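PDB 3FAW: reticulocyte binding protein from Streptococcus agalactiae COH1, which is a cell-wall-anchored pullulanase (SAP) of group B Streptococcus that probably hydrolyses alpha-1,6-glucosidic branch links in pullulan and related alpha-glucans. Local coordinates for residues 177-180 / 184-187; 204-207 / 212-215. All coordinates share one frame; numbering follows the deposited sequence.

Interaction 1: 177-180 / 184-187; sequences LVKN and VWQT
K179 lies across the indole of W185, its non-hydrogen-bonded partner in an antiparallel pair. Its CB sits over the middle of the six-membered ring, 3.5 Å from the centroid and 3° off the normal, a CH-pi contact. CG comes next, directly above CE2. CD then passes CZ2 of W185 at 3.6 Å. With CG anti to the backbone N (chi1 -169°), the first carbons follow the ring; the tip leads away from the segment 184-187. At the ring edge stands the carbonyl of L177, whose O is 3.4 Å from W185 CE3. The indole NE1 is hydrogen-bonded to the backbone O of S152. These strands, 170-179 and 184-189, form a hairpin in the carbohydrate-binding module 48 region. V178 and Q186 are a hydrogen-bonded pair of it: V178 N reaches Q186 O at 2.9 Å and 176°, and Q186 N returns to V178 O. A water also donates to V178 O and to Q186 OE1, while Q186 NE2 is held by S149. Near the turn, N180 N bonds to V184 O. The side chain of N180 folds back, and its OD1 accepts V184 N at 2.8 Å, from above the amide plane.

Interaction 2: 204-207 / 212-215; sequences LYEI and DKVK
Strands 204-207 and 212-215 run antiparallel, their axes 4.6 Å apart at closest approach and 169° apart in direction. I207 and V214 are a hydrogen-bonded pair. I207 N meets V214 O at 2.9 Å, and V214 N returns to I207 O at 3.1 Å. E206 and K215 form the next, non-hydrogen-bonded pair. There the alpha carbons carry weaker contacts: K215 CA lies 3.3 Å from Y205 O, and E206 CA approaches V214 O. The E206 side chain rises between two lysines. Its CG is anti to the backbone N (chi1 -169°) and the chain runs out extended. The carboxylate thereby meets lysine methylenes: OE2 is 3.5 Å from K215 CE, and CD is 4.0 Å from K213 CD. Charge attraction is likely, but E206 OE2 and K215 NZ are 4.6 Å apart, beyond a salt bridge. K215 NZ makes its salt bridge with D235 instead. I207 and V214 point to the other face, where I207 packs on A155 and I216, and V214 on K237 and D403. This is an antiparallel beta hairpin in a larger sheet, where 202-209 also pairs with 157-164; the all-beta carbohydrate-binding module 48 of pullulanases and isoamylases is built of such hairpins.

Along the chain, strand 170-179 comes first and turns into strand 184-189. Interaction 1 closes this short hairpin. The chain then goes on to strand 202-209, which turns back into strand 212-216, and interaction 2 closes the second hairpin. The two loops follow in series and neither nest nor cross. Strand 157-164 lies between them in the sheet, pairing with 170-179 on one side and 202-209 on the other. Strand 184-189 pairs onward with 146-151. The contacts' centres are about 15 Å apart, yet they touch where L177 CD2 packs on Y205 CE1 at 3.7 Å. Both belong to one antiparallel sheet.

Interaction 1: 177-180 / 184-187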
ATOM      1  N   LEU A 177       9.611 -23.222  26.279  1.00 17.44           N
ATOM      2  CA  LEU A 177       8.799 -23.916  25.280  1.00 16.61           C
ATOM      3  C   LEU A 177       9.493 -25.203  24.835  1.00 17.72           C
ATOM      4  O   LEU A 177      10.705 -25.363  25.027  1.00 16.88           O
ATOM      5  CB  LEU A 177       8.513 -23.003  24.079  1.00 17.35           C
ATOM      6  CG  LEU A 177       7.411 -21.955  24.303  1.00 14.22           C
ATOM      7  CD1 LEU A 177       7.848 -20.918  25.326  1.00 14.18           C
ATOM      8  CD2 LEU A 177       7.001 -21.284  22.994  1.00 13.91           C
ATOM      9  N   VAL A 178       8.710 -26.111  24.248  1.00 18.01           N
ATOM     10  CA  VAL A 178       9.203 -27.393  23.730  1.00 19.12           C
ATOM     11  C   VAL A 178       9.064 -27.443  22.206  1.00 18.95           C
ATOM     12  O   VAL A 178       8.021 -27.085  21.667  1.00 17.71           O
ATOM     13  CB  VAL A 178       8.419 -28.587  24.331  1.00 19.30           C
ATOM     14  CG1 VAL A 178       8.881 -29.906  23.711  1.00 18.79           C
ATOM     15  CG2 VAL A 178       8.572 -28.625  25.843  1.00 20.03           C
ATOM     16  N   LYS A 179      10.112 -27.915  21.532  1.00 19.61           N
ATOM     17  CA  LYS A 179      10.180 -27.927  20.067  1.00 20.72           C
ATOM     18  C   LYS A 179       9.664 -29.241  19.485  1.00 22.72           C
ATOM     19  O   LYS A 179       9.956 -30.309  20.016  1.00 23.54           O
ATOM     20  CB  LYS A 179      11.628 -27.722  19.614  1.00 20.19           C
ATOM     21  CG  LYS A 179      11.789 -27.455  18.117  1.00 19.80           C
ATOM     22  CD  LYS A 179      13.257 -27.415  17.693  1.00 18.53           C
ATOM     23  CE  LYS A 179      13.906 -28.787  17.723  1.00 17.40           C
ATOM     24  NZ  LYS A 179      15.337 -28.723  17.318  1.00 18.28           N
ATOM     25  N   ASN A 180       8.910 -29.158  18.388  1.00 25.30           N
ATOM     26  CA  ASN A 180       8.462 -30.356  17.659  1.00 26.55           C
ATOM     27  C   ASN A 180       9.338 -30.624  16.424  1.00 27.70           C
ATOM     28  O   ASN A 180      10.323 -29.921  16.199  1.00 27.78           O
ATOM     29  CB  ASN A 180       6.974 -30.248  17.290  1.00 26.68           C
ATOM     30  CG  ASN A 180       6.697 -29.227  16.192  1.00 26.93           C
ATOM     31  OD1 ASN A 180       7.613 -28.621  15.626  1.00 25.85           O
ATOM     32  ND2 ASN A 180       5.416 -29.030  15.891  1.00 21.55           N
ATOM     33  N   VAL A 184       8.801 -26.102  15.528  1.00 19.89           N
ATOM     34  CA  VAL A 184       7.789 -25.236  16.141  1.00 18.06           C
ATOM     35  C   VAL A 184       7.819 -25.371  17.666  1.00 17.49           C
ATOM     36  O   VAL A 184       7.530 -26.436  18.211  1.00 17.51           O
ATOM     37  CB  VAL A 184       6.365 -25.555  15.621  1.00 18.66           C
ATOM     38  CG1 VAL A 184       5.325 -24.673  16.311  1.00 18.04           C
ATOM     39  CG2 VAL A 184       6.294 -25.382  14.113  1.00 12.29           C
ATOM     40  N   TRP A 185       8.170 -24.282  18.342  1.00 16.33           N
ATOM     41  CA  TRP A 185       8.256 -24.261  19.799  1.00 16.17           C
ATOM     42  C   TRP A 185       6.888 -23.971  20.399  1.00 15.34           C
ATOM     43  O   TRP A 185       6.208 -23.044  19.970  1.00 16.12           O
ATOM     44  CB  TRP A 185       9.263 -23.208  20.247  1.00 15.43           C
ATOM     45  CG  TRP A 185      10.640 -23.513  19.782  1.00 14.93           C
ATOM     46  CD1 TRP A 185      11.176 -23.226  18.557  1.00 15.20           C
ATOM     47  CD2 TRP A 185      11.663 -24.183  20.523  1.00 13.73           C
ATOM     48  NE1 TRP A 185      12.473 -23.672  18.495  1.00 15.97           N
ATOM     49  CE2 TRP A 185      12.798 -24.262  19.688  1.00 15.15           C
ATOM     50  CE3 TRP A 185      11.732 -24.725  21.812  1.00 12.80           C
ATOM     51  CZ2 TRP A 185      13.990 -24.853  20.102  1.00 14.78           C
ATOM     52  CZ3 TRP A 185      12.917 -25.316  22.221  1.00 13.56           C
ATOM     53  CH2 TRP A 185      14.030 -25.376  21.370  1.00 15.14           C
ATOM     54  N   GLN A 186       6.490 -24.769  21.386  1.00 14.97           N
ATOM     55  CA  GLN A 186       5.135 -24.704  21.939  1.00 15.84           C
ATOM     56  C   GLN A 186       5.081 -24.815  23.464  1.00 14.65           C
ATOM     57  O   GLN A 186       5.932 -25.451  24.090  1.00 12.52           O
ATOM     58  CB  GLN A 186       4.278 -25.819  21.337  1.00 16.27           C
ATOM     59  CG  GLN A 186       4.248 -25.828  19.820  1.00 17.39           C
ATOM     60  CD  GLN A 186       3.369 -26.922  19.267  1.00 18.30           C
ATOM     61  OE1 GLN A 186       3.606 -28.103  19.512  1.00 21.22           O
ATOM     62  NE2 GLN A 186       2.351 -26.535  18.510  1.00 23.19           N
ATOM     63  N   THR A 187       4.064 -24.184  24.047  1.00 15.61           N
ATOM     64  CA  THR A 187       3.708 -24.395  25.448  1.00 16.66           C
ATOM     65  C   THR A 187       2.237 -24.060  25.701  1.00 16.41           C
ATOM     66  O   THR A 187       1.543 -23.552  24.819  1.00 16.70           O
ATOM     67  CB  THR A 187       4.590 -23.568  26.409  1.00 17.39           C
ATOM     68  OG1 THR A 187       4.356 -23.999  27.755  1.00 18.94           O
ATOM     69  CG2 THR A 187       4.293 -22.070  26.293  1.00 13.74           C
TER
HETATM   70  O   HOH W   1       6.171 -29.067  20.818  1.00 26.32           O

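Interaction 2: 204-207 / 212-215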
ATOM      1  N   LEU A 204       7.329 -11.469  25.389  1.00 10.61           N
ATOM      2  CA  LEU A 204       8.392 -11.567  24.396  1.00  9.82           C
ATOM      3  C   LEU A 204       8.927 -12.997  24.424  1.00  9.98           C
ATOM      4  O   LEU A 204       8.676 -13.736  25.378  1.00  7.42           O
ATOM      5  CB  LEU A 204       9.521 -10.579  24.697  1.00  9.24           C
ATOM      6  CG  LEU A 204       9.236  -9.087  24.490  1.00  7.94           C
ATOM      7  CD1 LEU A 204      10.397  -8.245  25.006  1.00  8.40           C
ATOM      8  CD2 LEU A 204       8.955  -8.764  23.027  1.00  6.23           C
ATOM      9  N   TYR A 205       9.647 -13.385  23.372  1.00 11.09           N
ATOM     10  CA  TYR A 205      10.347 -14.673  23.341  1.00 11.70           C
ATOM     11  C   TYR A 205      11.851 -14.443  23.361  1.00 12.51           C
ATOM     12  O   TYR A 205      12.367 -13.659  22.566  1.00 13.12           O
ATOM     13  CB  TYR A 205       9.983 -15.464  22.083  1.00 11.50           C
ATOM     14  CG  TYR A 205       8.596 -16.058  22.095  1.00 11.62           C
ATOM     15  CD1 TYR A 205       8.248 -17.040  23.019  1.00 10.11           C
ATOM     16  CD2 TYR A 205       7.632 -15.649  21.172  1.00 11.47           C
ATOM     17  CE1 TYR A 205       6.974 -17.594  23.030  1.00  9.76           C
ATOM     18  CE2 TYR A 205       6.357 -16.202  21.174  1.00 10.20           C
ATOM     19  CZ  TYR A 205       6.038 -17.175  22.106  1.00 10.95           C
ATOM     20  OH  TYR A 205       4.775 -17.719  22.122  1.00 13.35           O
ATOM     21  N   GLU A 206      12.548 -15.127  24.263  1.00 13.56           N
ATOM     22  CA  GLU A 206      14.009 -15.113  24.281  1.00 14.72           C
ATOM     23  C   GLU A 206      14.552 -16.371  23.610  1.00 14.81           C
ATOM     24  O   GLU A 206      14.342 -17.486  24.097  1.00 15.11           O
ATOM     25  CB  GLU A 206      14.554 -14.993  25.707  1.00 14.97           C
ATOM     26  CG  GLU A 206      16.051 -14.698  25.751  1.00 15.21           C
ATOM     27  CD  GLU A 206      16.561 -14.447  27.159  1.00 17.59           C
ATOM     28  OE1 GLU A 206      16.412 -15.344  28.014  1.00 19.76           O
ATOM     29  OE2 GLU A 206      17.113 -13.354  27.405  1.00 19.77           O
ATOM     30  N   ILE A 207      15.248 -16.180  22.493  1.00 15.45           N
ATOM     31  CA  ILE A 207      15.776 -17.283  21.697  1.00 15.88           C
ATOM     32  C   ILE A 207      17.273 -17.403  21.929  1.00 16.59           C
ATOM     33  O   ILE A 207      17.992 -16.412  21.867  1.00 15.23           O
ATOM     34  CB  ILE A 207      15.501 -17.078  20.189  1.00 14.78           C
ATOM     35  CG1 ILE A 207      13.994 -16.952  19.939  1.00 16.60           C
ATOM     36  CG2 ILE A 207      16.070 -18.240  19.369  1.00 14.34           C
ATOM     37  CD1 ILE A 207      13.622 -16.807  18.476  1.00 16.77           C
ATOM     38  N   ASP A 212      24.679 -16.661  22.064  1.00 30.17           N
ATOM     39  CA  ASP A 212      23.845 -15.466  21.916  1.00 29.68           C
ATOM     40  C   ASP A 212      22.395 -15.680  22.360  1.00 28.04           C
ATOM     41  O   ASP A 212      21.804 -16.730  22.104  1.00 27.78           O
ATOM     42  CB  ASP A 212      23.875 -14.984  20.461  1.00 30.63           C
ATOM     43  CG  ASP A 212      25.271 -14.579  20.004  1.00 33.27           C
ATOM     44  OD1 ASP A 212      26.254 -14.889  20.714  1.00 35.48           O
ATOM     45  OD2 ASP A 212      25.388 -13.946  18.935  1.00 37.78           O
ATOM     46  N   LYS A 213      21.842 -14.670  23.028  1.00 25.88           N
ATOM     47  CA  LYS A 213      20.424 -14.624  23.384  1.00 24.58           C
ATOM     48  C   LYS A 213      19.820 -13.334  22.843  1.00 21.63           C
ATOM     49  O   LYS A 213      20.457 -12.283  22.895  1.00 18.95           O
ATOM     50  CB  LYS A 213      20.236 -14.651  24.903  1.00 25.05           C
ATOM     51  CG  LYS A 213      20.487 -15.989  25.567  1.00 27.70           C
ATOM     52  CD  LYS A 213      20.267 -15.877  27.071  1.00 28.69           C
ATOM     53  CE  LYS A 213      20.536 -17.190  27.793  1.00 32.03           C
ATOM     54  NZ  LYS A 213      21.957 -17.619  27.679  0.10 30.96           N
ATOM     55  N   VAL A 214      18.592 -13.406  22.336  1.00 19.20           N
ATOM     56  CA  VAL A 214      17.901 -12.206  21.859  1.00 18.51           C
ATOM     57  C   VAL A 214      16.392 -12.280  22.118  1.00 16.79           C
ATOM     58  O   VAL A 214      15.798 -13.354  22.065  1.00 17.04           O
ATOM     59  CB  VAL A 214      18.198 -11.949  20.359  1.00 18.97           C
ATOM     60  CG1 VAL A 214      17.501 -12.982  19.467  1.00 17.82           C
ATOM     61  CG2 VAL A 214      17.809 -10.528  19.977  1.00 19.78           C
ATOM     62  N   LYS A 215      15.788 -11.129  22.410  1.00 14.76           N
ATOM     63  CA  LYS A 215      14.356 -11.049  22.714  1.00 13.61           C
ATOM     64  C   LYS A 215      13.579 -10.570  21.492  1.00 13.21           C
ATOM     65  O   LYS A 215      13.845  -9.479  20.969  1.00 13.43           O
ATOM     66  CB  LYS A 215      14.116 -10.135  23.922  1.00 13.37           C
ATOM     67  CG  LYS A 215      14.727 -10.686  25.214  1.00 14.26           C
ATOM     68  CD  LYS A 215      14.656  -9.711  26.385  1.00 12.38           C
ATOM     69  CE  LYS A 215      15.392 -10.283  27.598  1.00 13.89           C
ATOM     70  NZ  LYS A 215      15.350  -9.394  28.793  1.00 11.91           N
TER